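Local coordinates for putative Oleoyl-[acyl-carrier protein] thioesterase (PDB 2OWN) that probably hydrolyses the thioester of long-chain acyl groups carried on acyl carrier protein, such as oleoyl-ACP, releasing free fatty acid, at residues A29-I37 with N180-V189; G60-D71 with A111-Q122. One frame throughout, in Å; residues are numbered along the deposited sequence. Where two conformers were deposited one is given.

Contact 1 (A29-I37 with N180-V189)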
loop_
_atom_site.group_PDB
_atom_site.type_symbol
_atom_site.label_atom_id
_atom_site.label_comp_id
_atom_site.label_asym_id
_atom_site.label_seq_id
_atom_site.Cartn_x
_atom_site.Cartn_y
_atom_site.Cartn_z
ATOM N N ALA B 29 -0.398 -7.844 -8.998
ATOM C CA ALA B 29 0.429 -6.801 -8.375
ATOM C C ALA B 29 0.420 -5.503 -9.174
ATOM O O ALA B 29 0.424 -5.532 -10.404
ATOM C CB ALA B 29 1.885 -7.276 -8.196
ATOM N N THR B 30 0.366 -4.385 -8.461
ATOM C CA THR B 30 0.390 -3.064 -9.068
ATOM C C THR B 30 1.850 -2.697 -9.373
ATOM O O THR B 30 2.779 -3.364 -8.872
ATOM C CB THR B 30 -0.158 -1.990 -8.111
ATOM O OG1 THR B 30 0.693 -1.903 -6.964
ATOM C CG2 THR B 30 -1.608 -2.315 -7.667
ATOM N N LEU B 31 2.043 -1.646 -10.179
ATOM C CA LEU B 31 3.398 -1.104 -10.470
ATOM C C LEU B 31 4.066 -0.568 -9.200
ATOM O O LEU B 31 5.291 -0.666 -9.075
ATOM C CB LEU B 31 3.402 -0.000 -11.560
ATOM C CG LEU B 31 3.332 -0.470 -13.001
ATOM C CD1 LEU B 31 3.046 0.687 -13.970
ATOM C CD2 LEU B 31 4.633 -1.197 -13.365
ATOM N N THR B 32 3.260 0.031 -8.307
ATOM C CA THR B 32 3.703 0.531 -6.985
ATOM C C THR B 32 4.355 -0.645 -6.231
ATOM O O THR B 32 5.509 -0.520 -5.815
ATOM C CB THR B 32 2.549 1.152 -6.188
ATOM O OG1 THR B 32 1.917 2.156 -6.996
ATOM C CG2 THR B 32 3.039 1.770 -4.875
ATOM N N THR B 33 3.648 -1.784 -6.166
ATOM C CA THR B 33 4.167 -3.028 -5.532
ATOM C C THR B 33 5.441 -3.565 -6.203
ATOM O O THR B 33 6.352 -3.979 -5.494
ATOM C CB THR B 33 3.113 -4.152 -5.494
ATOM O OG1 THR B 33 2.076 -3.742 -4.612
ATOM C CG2 THR B 33 3.698 -5.534 -5.005
ATOM N N LEU B 34 5.475 -3.545 -7.546
ATOM C CA LEU B 34 6.628 -4.035 -8.341
ATOM C C LEU B 34 7.904 -3.278 -7.964
ATOM O O LEU B 34 8.920 -3.917 -7.670
ATOM C CB LEU B 34 6.382 -3.940 -9.853
ATOM C CG LEU B 34 7.392 -4.653 -10.762
ATOM C CD1 LEU B 34 7.288 -6.159 -10.566
ATOM C CD2 LEU B 34 7.155 -4.302 -12.212
ATOM N N ILE B 35 7.825 -1.940 -7.937
ATOM C CA ILE B 35 8.967 -1.079 -7.513
ATOM C C ILE B 35 9.245 -1.264 -6.011
ATOM O O ILE B 35 10.421 -1.322 -5.622
ATOM C CB ILE B 35 8.756 0.424 -7.881
ATOM C CG1 ILE B 35 8.676 0.597 -9.401
ATOM C CG2 ILE B 35 9.865 1.318 -7.328
ATOM C CD1 ILE B 35 9.907 0.164 -10.196
ATOM N N ASP B 36 8.182 -1.341 -5.191
ATOM C CA ASP B 36 8.305 -1.579 -3.724
ATOM C C ASP B 36 9.170 -2.810 -3.367
ATOM O O ASP B 36 10.110 -2.695 -2.562
ATOM C CB ASP B 36 6.928 -1.723 -3.023
ATOM C CG ASP B 36 6.210 -0.403 -2.730
ATOM O OD1 ASP B 36 6.815 0.689 -2.663
ATOM O OD2 ASP B 36 4.980 -0.501 -2.487
ATOM N N ILE B 37 8.862 -3.945 -4.003
ATOM C CA ILE B 37 9.596 -5.221 -3.771
ATOM C C ILE B 37 11.004 -5.227 -4.398
ATOM O O ILE B 37 11.884 -5.891 -3.862
ATOM C CB ILE B 37 8.752 -6.500 -4.134
ATOM C CG1 ILE B 37 8.525 -6.673 -5.648
ATOM C CG2 ILE B 37 7.426 -6.483 -3.325
ATOM C CD1 ILE B 37 7.602 -7.843 -6.010
ATOM N N ASN B 180 8.160 8.541 -1.291
ATOM C CA ASN B 180 8.522 7.277 -1.967
ATOM C C ASN B 180 8.165 7.321 -3.462
ATOM O O ASN B 180 7.009 7.632 -3.797
ATOM C CB ASN B 180 7.844 6.092 -1.224
ATOM C CG ASN B 180 8.119 4.693 -1.815
ATOM O OD1 ASN B 180 9.007 4.482 -2.637
ATOM N ND2 ASN B 180 7.342 3.715 -1.340
ATOM N N ASN B 181 9.177 7.056 -4.318
ATOM C CA ASN B 181 8.996 7.052 -5.790
ATOM C C ASN B 181 7.933 6.079 -6.314
ATOM O O ASN B 181 7.334 6.347 -7.343
ATOM C CB ASN B 181 10.330 6.833 -6.543
ATOM C CG ASN B 181 11.284 8.020 -6.426
ATOM O OD1 ASN B 181 11.197 8.842 -5.513
ATOM N ND2 ASN B 181 12.208 8.101 -7.363
ATOM N N ALA B 182 7.716 4.965 -5.598
ATOM C CA ALA B 182 6.709 3.942 -5.955
ATOM C C ALA B 182 5.275 4.494 -5.982
ATOM O O ALA B 182 4.495 4.087 -6.841
ATOM C CB ALA B 182 6.788 2.738 -5.017
ATOM N N HIS B 183 4.956 5.422 -5.063
ATOM C CA HIS B 183 3.623 6.072 -4.999
ATOM C C HIS B 183 3.256 6.933 -6.205
ATOM O O HIS B 183 2.068 7.210 -6.383
ATOM C CB HIS B 183 3.390 6.837 -3.680
ATOM C CG HIS B 183 3.247 5.928 -2.501
ATOM N ND1 HIS B 183 2.223 5.008 -2.406
ATOM C CD2 HIS B 183 3.972 5.804 -1.369
ATOM C CE1 HIS B 183 2.339 4.344 -1.269
ATOM N NE2 HIS B 183 3.390 4.813 -0.619
ATOM N N TYR B 184 4.247 7.358 -7.012
ATOM C CA TYR B 184 3.993 8.094 -8.273
ATOM C C TYR B 184 3.112 7.221 -9.198
ATOM O O TYR B 184 2.244 7.774 -9.868
ATOM C CB TYR B 184 5.277 8.503 -9.004
ATOM C CG TYR B 184 6.101 9.659 -8.440
ATOM C CD1 TYR B 184 6.669 9.617 -7.148
ATOM C CD2 TYR B 184 6.433 10.766 -9.259
ATOM C CE1 TYR B 184 7.496 10.689 -6.651
ATOM C CE2 TYR B 184 7.256 11.842 -8.772
ATOM C CZ TYR B 184 7.781 11.786 -7.472
ATOM O OH TYR B 184 8.561 12.812 -7.003
ATOM N N PHE B 185 3.328 5.887 -9.201
ATOM C CA PHE B 185 2.494 4.921 -9.977
ATOM C C PHE B 185 1.015 4.911 -9.579
ATOM O O PHE B 185 0.170 4.575 -10.419
ATOM C CB PHE B 185 3.084 3.502 -9.993
ATOM C CG PHE B 185 4.335 3.399 -10.802
ATOM C CD1 PHE B 185 4.241 3.327 -12.210
ATOM C CD2 PHE B 185 5.599 3.380 -10.197
ATOM C CE1 PHE B 185 5.405 3.236 -13.019
ATOM C CE2 PHE B 185 6.780 3.277 -10.997
ATOM C CZ PHE B 185 6.680 3.215 -12.408
ATOM N N ASP B 186 0.713 5.249 -8.312
ATOM C CA ASP B 186 -0.678 5.391 -7.825
ATOM C C ASP B 186 -1.374 6.501 -8.619
ATOM O O ASP B 186 -2.501 6.313 -9.041
ATOM C CB ASP B 186 -0.793 5.797 -6.336
ATOM C CG ASP B 186 -0.123 4.813 -5.359
ATOM O OD1 ASP B 186 0.089 3.632 -5.691
ATOM O OD2 ASP B 186 0.172 5.245 -4.224
ATOM N N TRP B 187 -0.666 7.618 -8.840
ATOM C CA TRP B 187 -1.193 8.792 -9.564
ATOM C C TRP B 187 -1.223 8.535 -11.068
ATOM O O TRP B 187 -2.237 8.813 -11.706
ATOM C CB TRP B 187 -0.395 10.089 -9.279
ATOM C CG TRP B 187 -0.087 10.315 -7.833
ATOM C CD1 TRP B 187 -0.905 10.047 -6.781
ATOM C CD2 TRP B 187 1.085 10.924 -7.292
ATOM N NE1 TRP B 187 -0.299 10.386 -5.614
ATOM C CE2 TRP B 187 0.923 10.942 -5.881
ATOM C CE3 TRP B 187 2.271 11.449 -7.857
ATOM C CZ2 TRP B 187 1.916 11.463 -5.004
ATOM C CZ3 TRP B 187 3.274 11.974 -6.989
ATOM C CH2 TRP B 187 3.077 11.975 -5.571
ATOM N N LEU B 188 -0.102 8.029 -11.609
ATOM C CA LEU B 188 0.076 7.708 -13.051
ATOM C C LEU B 188 -0.971 6.741 -13.599
ATOM O O LEU B 188 -1.646 7.055 -14.578
ATOM C CB LEU B 188 1.477 7.122 -13.318
ATOM C CG LEU B 188 2.686 8.053 -13.133
ATOM C CD1 LEU B 188 4.004 7.276 -12.950
ATOM C CD2 LEU B 188 2.788 9.046 -14.285
ATOM N N VAL B 189 -1.111 5.593 -12.928
ATOM C CA VAL B 189 -2.063 4.534 -13.331
ATOM C C VAL B 189 -3.515 4.978 -13.112
ATOM O O VAL B 189 -4.337 4.757 -14.003
ATOM C CB VAL B 189 -1.745 3.159 -12.663
ATOM C CG1 VAL B 189 -2.754 2.090 -13.085
ATOM C CG2 VAL B 189 -0.321 2.729 -13.042
#
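Thr32 and Ala182 bring their CA atoms to 4.7 Å where helix 31-37 and helix 184-189 run nearly antiparallel, at 157°, with axes 9.1 Å apart. Thr32 carries the polar part of the contact. Thr32 OG1 donates to Asp186 OD1 at 2.7 Å, from above the carboxylate plane. OG1 stands beside the backbone N (chi1 -54°), which turns it to Asp186 and leaves CG2 for Ala182. Asp186 OD2 accepts from His183 ND1 at 2.8 Å. This bond arrives on the syn side and lies close to the imidazole plane. One carboxylate thus ties Thr32 to the His183 ring, and the two bonds together limit the rotation of the Asp186 carboxylate.

The helices come from the N-terminal and C-terminal hot dog domains of the acyl-ACP thioesterase family. The contact therefore joins the two halves of the chain, and it is buried. Phe185 fills its apolar side. Leu31 CB lies over one face of the ring, and Leu31 CD1 reaches CD1 of Phe185 at 3.4 Å. Ile35 CG1 meets ring atom CE2 of Phe185 at 3.7 Å, the two side chains crossing at about a right angle. Ala182 CB packs against Ile35 CG2 and Asp36 OD1.

Ahead of helix 184-191, Asn180 ND2 gives a weak bond to Asp36 OD1, 3.3 Å long. Asn180 OD1 accepts from Ala182 N, an Asx turn that steadies the amide. At the other helix start, Thr30 is the N-cap of helix 31-48, with Thr30 OG1 accepting from Thr33 N at 3.1 Å. Phe171 of the second subunit packs on Asp186 and Val189, and Tyr20 OH of that subunit bonds to Asp36 O.

Contact 2 (G60-D71 with A111-Q122). With SO4 (sulfate ion), chain O.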
loop_
_atom_site.group_PDB
_atom_site.type_symbol
_atom_site.label_atom_id
_atom_site.label_comp_id
_atom_site.label_asym_id
_atom_site.label_seq_id
_atom_site.Cartn_x
_atom_site.Cartn_y
_atom_site.Cartn_z
ATOM N N GLY B 60 27.249 12.509 4.336
ATOM C CA GLY B 60 26.634 13.702 3.733
ATOM C C GLY B 60 26.113 13.503 2.320
ATOM O O GLY B 60 26.145 14.448 1.528
ATOM N N VAL B 61 25.636 12.287 2.020
ATOM C CA VAL B 61 25.111 11.879 0.698
ATOM C C VAL B 61 24.009 10.810 0.793
ATOM O O VAL B 61 23.841 10.171 1.835
ATOM C CB VAL B 61 26.249 11.334 -0.231
ATOM C CG1 VAL B 61 27.152 12.453 -0.727
ATOM C CG2 VAL B 61 27.057 10.245 0.483
ATOM N N GLY B 62 23.275 10.637 -0.305
ATOM C CA GLY B 62 22.185 9.644 -0.402
ATOM C C GLY B 62 21.863 9.274 -1.840
ATOM O O GLY B 62 21.947 10.142 -2.719
ATOM N N TRP B 63 21.503 8.003 -2.072
ATOM C CA TRP B 63 21.148 7.505 -3.412
ATOM C C TRP B 63 19.768 8.040 -3.822
ATOM O O TRP B 63 18.831 8.017 -3.013
ATOM C CB TRP B 63 21.151 5.974 -3.493
ATOM C CG TRP B 63 22.492 5.342 -3.352
ATOM C CD1 TRP B 63 22.998 4.714 -2.252
ATOM C CD2 TRP B 63 23.507 5.280 -4.355
ATOM N NE1 TRP B 63 24.264 4.248 -2.508
ATOM C CE2 TRP B 63 24.611 4.582 -3.791
ATOM C CE3 TRP B 63 23.597 5.745 -5.688
ATOM C CZ2 TRP B 63 25.810 4.334 -4.516
ATOM C CZ3 TRP B 63 24.792 5.499 -6.426
ATOM C CH2 TRP B 63 25.883 4.797 -5.827
ATOM N N VAL B 64 19.683 8.549 -5.057
ATOM C CA VAL B 64 18.457 9.110 -5.650
ATOM C C VAL B 64 18.298 8.517 -7.051
ATOM O O VAL B 64 19.149 8.776 -7.903
ATOM C CB VAL B 64 18.549 10.668 -5.722
ATOM C CG1 VAL B 64 17.330 11.296 -6.429
ATOM C CG2 VAL B 64 18.710 11.258 -4.323
ATOM N N VAL B 65 17.245 7.706 -7.267
ATOM C CA VAL B 65 16.980 7.088 -8.587
ATOM C C VAL B 65 16.460 8.179 -9.539
ATOM O O VAL B 65 15.528 8.920 -9.193
ATOM C CB VAL B 65 16.013 5.838 -8.567
ATOM C CG1 VAL B 65 14.611 6.164 -8.074
ATOM C CG2 VAL B 65 15.951 5.177 -9.953
ATOM N N THR B 66 17.128 8.298 -10.687
ATOM C CA THR B 66 16.799 9.249 -11.750
ATOM C C THR B 66 16.001 8.597 -12.886
ATOM O O THR B 66 15.161 9.280 -13.484
ATOM C CB THR B 66 18.074 9.913 -12.339
ATOM O OG1 THR B 66 18.953 8.915 -12.878
ATOM C CG2 THR B 66 18.811 10.705 -11.265
ATOM N N GLN B 67 16.262 7.305 -13.173
ATOM C CA GLN B 67 15.616 6.559 -14.257
ATOM C C GLN B 67 15.249 5.098 -13.953
ATOM O O GLN B 67 15.925 4.458 -13.148
ATOM C CB GLN B 67 16.576 6.486 -15.454
ATOM C CG GLN B 67 17.263 7.797 -15.875
ATOM C CD GLN B 67 18.096 7.694 -17.138
ATOM O OE1 GLN B 67 18.063 6.698 -17.865
ATOM N NE2 GLN B 67 18.851 8.748 -17.409
ATOM N N TYR B 68 14.181 4.611 -14.610
ATOM C CA TYR B 68 13.720 3.200 -14.592
ATOM C C TYR B 68 13.247 2.782 -16.002
ATOM O O TYR B 68 12.604 3.573 -16.688
ATOM C CB TYR B 68 12.540 2.867 -13.656
ATOM C CG TYR B 68 12.813 2.751 -12.188
ATOM C CD1 TYR B 68 13.588 1.680 -11.684
ATOM C CD2 TYR B 68 12.177 3.600 -11.261
ATOM C CE1 TYR B 68 13.817 1.520 -10.278
ATOM C CE2 TYR B 68 12.386 3.454 -9.849
ATOM C CZ TYR B 68 13.209 2.410 -9.367
ATOM O OH TYR B 68 13.427 2.266 -8.006
ATOM N N ALA B 69 13.604 1.559 -16.398
ATOM C CA ALA B 69 13.163 0.900 -17.644
ATOM C C ALA B 69 12.691 -0.469 -17.134
ATOM O O ALA B 69 13.497 -1.190 -16.555
ATOM C CB ALA B 69 14.273 0.764 -18.647
ATOM N N ILE B 70 11.408 -0.791 -17.312
ATOM C CA ILE B 70 10.786 -2.041 -16.819
ATOM C C ILE B 70 10.237 -2.837 -18.003
ATOM O O ILE B 70 9.464 -2.279 -18.772
ATOM C CB ILE B 70 9.628 -1.744 -15.820
ATOM C CG1 ILE B 70 10.041 -0.731 -14.728
ATOM C CG2 ILE B 70 9.093 -3.049 -15.188
ATOM C CD1 ILE B 70 8.924 -0.340 -13.798
ATOM N N ASP B 71 10.671 -4.096 -18.147
ATOM C CA ASP B 71 10.235 -5.036 -19.190
ATOM C C ASP B 71 9.350 -6.029 -18.444
ATOM O O ASP B 71 9.870 -6.798 -17.649
ATOM C CB ASP B 71 11.456 -5.711 -19.846
ATOM C CG ASP B 71 11.097 -6.715 -20.959
ATOM O OD1 ASP B 71 9.935 -6.818 -21.405
ATOM O OD2 ASP B 71 12.031 -7.408 -21.424
ATOM N N ALA B 111 9.285 -10.065 -14.537
ATOM C CA ALA B 111 9.705 -8.686 -14.843
ATOM C C ALA B 111 11.227 -8.495 -14.741
ATOM O O ALA B 111 11.899 -9.215 -13.995
ATOM C CB ALA B 111 8.972 -7.678 -13.962
ATOM N N TYR B 112 11.739 -7.553 -15.541
ATOM C CA TYR B 112 13.166 -7.170 -15.608
ATOM C C TYR B 112 13.225 -5.642 -15.560
ATOM O O TYR B 112 12.647 -4.983 -16.439
ATOM C CB TYR B 112 13.823 -7.749 -16.860
ATOM C CG TYR B 112 15.210 -7.220 -17.169
ATOM C CD1 TYR B 112 16.287 -7.457 -16.286
ATOM C CD2 TYR B 112 15.470 -6.508 -18.370
ATOM C CE1 TYR B 112 17.599 -6.972 -16.577
ATOM C CE2 TYR B 112 16.786 -6.022 -18.675
ATOM C CZ TYR B 112 17.833 -6.264 -17.772
ATOM O OH TYR B 112 19.090 -5.801 -18.049
ATOM N N ILE B 113 13.904 -5.112 -14.535
ATOM C CA ILE B 113 14.048 -3.682 -14.294
ATOM C C ILE B 113 15.512 -3.259 -14.377
ATOM O O ILE B 113 16.378 -3.938 -13.813
ATOM C CB ILE B 113 13.496 -3.266 -12.897
ATOM C CG1 ILE B 113 12.038 -3.734 -12.701
ATOM C CG2 ILE B 113 13.617 -1.743 -12.678
ATOM C CD1 ILE B 113 11.435 -3.379 -11.336
ATOM N N THR B 114 15.766 -2.192 -15.143
ATOM C CA THR B 114 17.082 -1.541 -15.258
ATOM C C THR B 114 16.859 -0.134 -14.685
ATOM O O THR B 114 15.735 0.394 -14.755
ATOM C CB THR B 114 17.662 -1.509 -16.693
ATOM O OG1 THR B 114 16.828 -0.743 -17.568
ATOM C CG2 THR B 114 17.820 -2.918 -17.237
ATOM N N SER B 115 17.907 0.456 -14.110
ATOM C CA SER B 115 17.822 1.794 -13.499
ATOM C C SER B 115 19.143 2.544 -13.374
ATOM O O SER B 115 20.202 1.926 -13.400
ATOM C CB SER B 115 17.224 1.654 -12.098
ATOM O OG SER B 115 18.028 0.793 -11.317
ATOM N N ILE B 116 19.026 3.869 -13.208
ATOM C CA ILE B 116 20.143 4.805 -13.026
ATOM C C ILE B 116 19.924 5.543 -11.689
ATOM O O ILE B 116 18.804 5.998 -11.415
ATOM C CB ILE B 116 20.283 5.806 -14.207
ATOM C CG1 ILE B 116 20.490 5.081 -15.548
ATOM C CG2 ILE B 116 21.458 6.780 -13.982
ATOM C CD1 ILE B 116 21.768 4.254 -15.667
ATOM N N TRP B 117 20.992 5.638 -10.885
ATOM C CA TRP B 117 21.005 6.297 -9.570
ATOM C C TRP B 117 22.167 7.300 -9.470
ATOM O O TRP B 117 23.241 7.044 -10.022
ATOM C CB TRP B 117 21.166 5.255 -8.468
ATOM C CG TRP B 117 20.077 4.228 -8.361
ATOM C CD1 TRP B 117 19.908 3.121 -9.146
ATOM C CD2 TRP B 117 19.053 4.168 -7.360
ATOM N NE1 TRP B 117 18.816 2.401 -8.725
ATOM C CE2 TRP B 117 18.273 3.006 -7.628
ATOM C CE3 TRP B 117 18.700 4.992 -6.266
ATOM C CZ2 TRP B 117 17.148 2.637 -6.843
ATOM C CZ3 TRP B 117 17.575 4.625 -5.463
ATOM C CH2 TRP B 117 16.814 3.450 -5.768
ATOM N N VAL B 118 21.946 8.401 -8.741
ATOM C CA VAL B 118 22.942 9.479 -8.503
ATOM C C VAL B 118 23.030 9.831 -7.002
ATOM O O VAL B 118 22.029 9.689 -6.282
ATOM C CB VAL B 118 22.621 10.754 -9.329
ATOM C CG1 VAL B 118 22.710 10.454 -10.815
ATOM C CG2 VAL B 118 21.244 11.335 -8.981
HETATM N N MSE B 119 24.214 10.279 -6.546
HETATM C CA MSE B 119 24.413 10.672 -5.138
HETATM C C MSE B 119 24.134 12.167 -4.971
HETATM O O MSE B 119 24.850 12.993 -5.553
HETATM C CB MSE B 119 25.801 10.338 -4.600
HETATM C CG MSE B 119 26.185 8.882 -4.749
HETATM SE SE MSE B 119 27.443 8.322 -3.373
HETATM C CE MSE B 119 26.145 8.192 -1.933
HETATM N N MSE B 120 23.078 12.486 -4.208
HETATM C CA MSE B 120 22.646 13.856 -3.890
HETATM C C MSE B 120 23.122 14.202 -2.483
HETATM O O MSE B 120 22.917 13.403 -1.559
HETATM C CB MSE B 120 21.118 14.001 -3.963
HETATM C CG MSE B 120 20.524 13.890 -5.364
HETATM SE SE MSE B 120 20.961 15.394 -6.536
HETATM C CE MSE B 120 20.042 16.818 -5.567
ATOM N N SER B 121 23.731 15.386 -2.324
ATOM C CA SER B 121 24.234 15.865 -1.020
ATOM C C SER B 121 23.065 16.225 -0.082
ATOM O O SER B 121 22.012 16.675 -0.550
ATOM C CB SER B 121 25.168 17.068 -1.198
ATOM O OG SER B 121 25.711 17.522 0.032
ATOM N N GLN B 122 23.259 16.015 1.223
ATOM C CA GLN B 122 22.226 16.309 2.245
ATOM C C GLN B 122 22.047 17.817 2.484
ATOM O O GLN B 122 20.903 18.293 2.539
ATOM C CB GLN B 122 22.528 15.591 3.574
ATOM C CG GLN B 122 22.575 14.042 3.484
ATOM C CD GLN B 122 21.260 13.358 3.062
ATOM O OE1 GLN B 122 21.292 12.273 2.482
ATOM N NE2 GLN B 122 20.118 13.994 3.325
HETATM S S SO4 O . 19.213 10.372 -20.602
HETATM O O1 SO4 O . 18.451 9.491 -21.469
HETATM O O2 SO4 O . 18.281 11.156 -19.796
HETATM O O3 SO4 O . 20.066 9.559 -19.743
HETATM O O4 SO4 O . 20.059 11.259 -21.393
HETATM O O HOH W 1 14.147 -3.282 -18.159
#
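Val64 and Val118 face each other as a hydrogen-bonded pair in two antiparallel strands, 61-71 and 111-121, which twist to 143° between their directions. The backbone ladder runs the whole length. Thr66 N and, weakly, Gln67 N both reach Ile116 O, a classic beta bulge that shifts the register by one. A water bridges Ala69 O and Tyr112 O near one end.

Aromatic contacts dominate the face of Trp63, Val65 and Trp117. Val65 CB sits squarely over the six-membered ring of Trp117, 3.4 Å from its centroid and only 4° off the normal, a CH-pi contact. Met119, present as selenomethionine, lies over a face of Trp63: Met119 CG is 4.1 Å from the centroid of the six-membered ring of Trp63, and SE adds a Met-aromatic contact. The side chains of Trp63 and Trp117 cross at about a right angle. Replacing Trp117 with an alanine would probably uncover Val65 and cost Ser115 OG the N-H that Trp117 NE1 gives it at 3.2 Å.

Apolar packing is tight in places. Met119 CE meets Val61 CG2 at 3.3 Å, and at the bulge Thr66 CG2 meets Val118 CG2 at 3.4 Å. Tyr68 CD1 rests on Ile113 CG2.

Among polar ends, Gln67 lies alongside Ile116 with its chain extended (chi2 -175°), which carries Gln67 NE2 out to O3 of a sulfate at 2.8 Å, an ion probably from the crystallisation liquor. Ser115 OG also bonds to Arg98 O, and Tyr112 OH to Glu99.

Strand 95-103 pairs with strand 109-121 along the edge not used by strand 61-72. Strand 200-209 of the C-terminal half pairs with strand 61-72, while helix 31-48 packs on Tyr68 and Ile70.

How the contacts relate
Contact 1 and contact 2 are adjoining layers of the double hot dog fold, their centres about 15 Å apart. Helix 31-37 lies on strand 61-72 of contact 2: Ile35 CG2 is 3.7 Å from Tyr68 OH, and Leu34 CD2 is 3.8 Å from Ile70 CG2. Strand 200-209 serves both, since Phe185 packs on it and strand 61-72 is hydrogen-bonded to it. An unidentified ligand lies about 3 Å from the side chain of Trp117, at the nearest atoms, and may mark a pocket. Segment 180-189 closely follows an Asn-x-His sequence that, in plant acyl-ACP thioesterases, holds catalytic residues, so contact 1 probably lies near the active site.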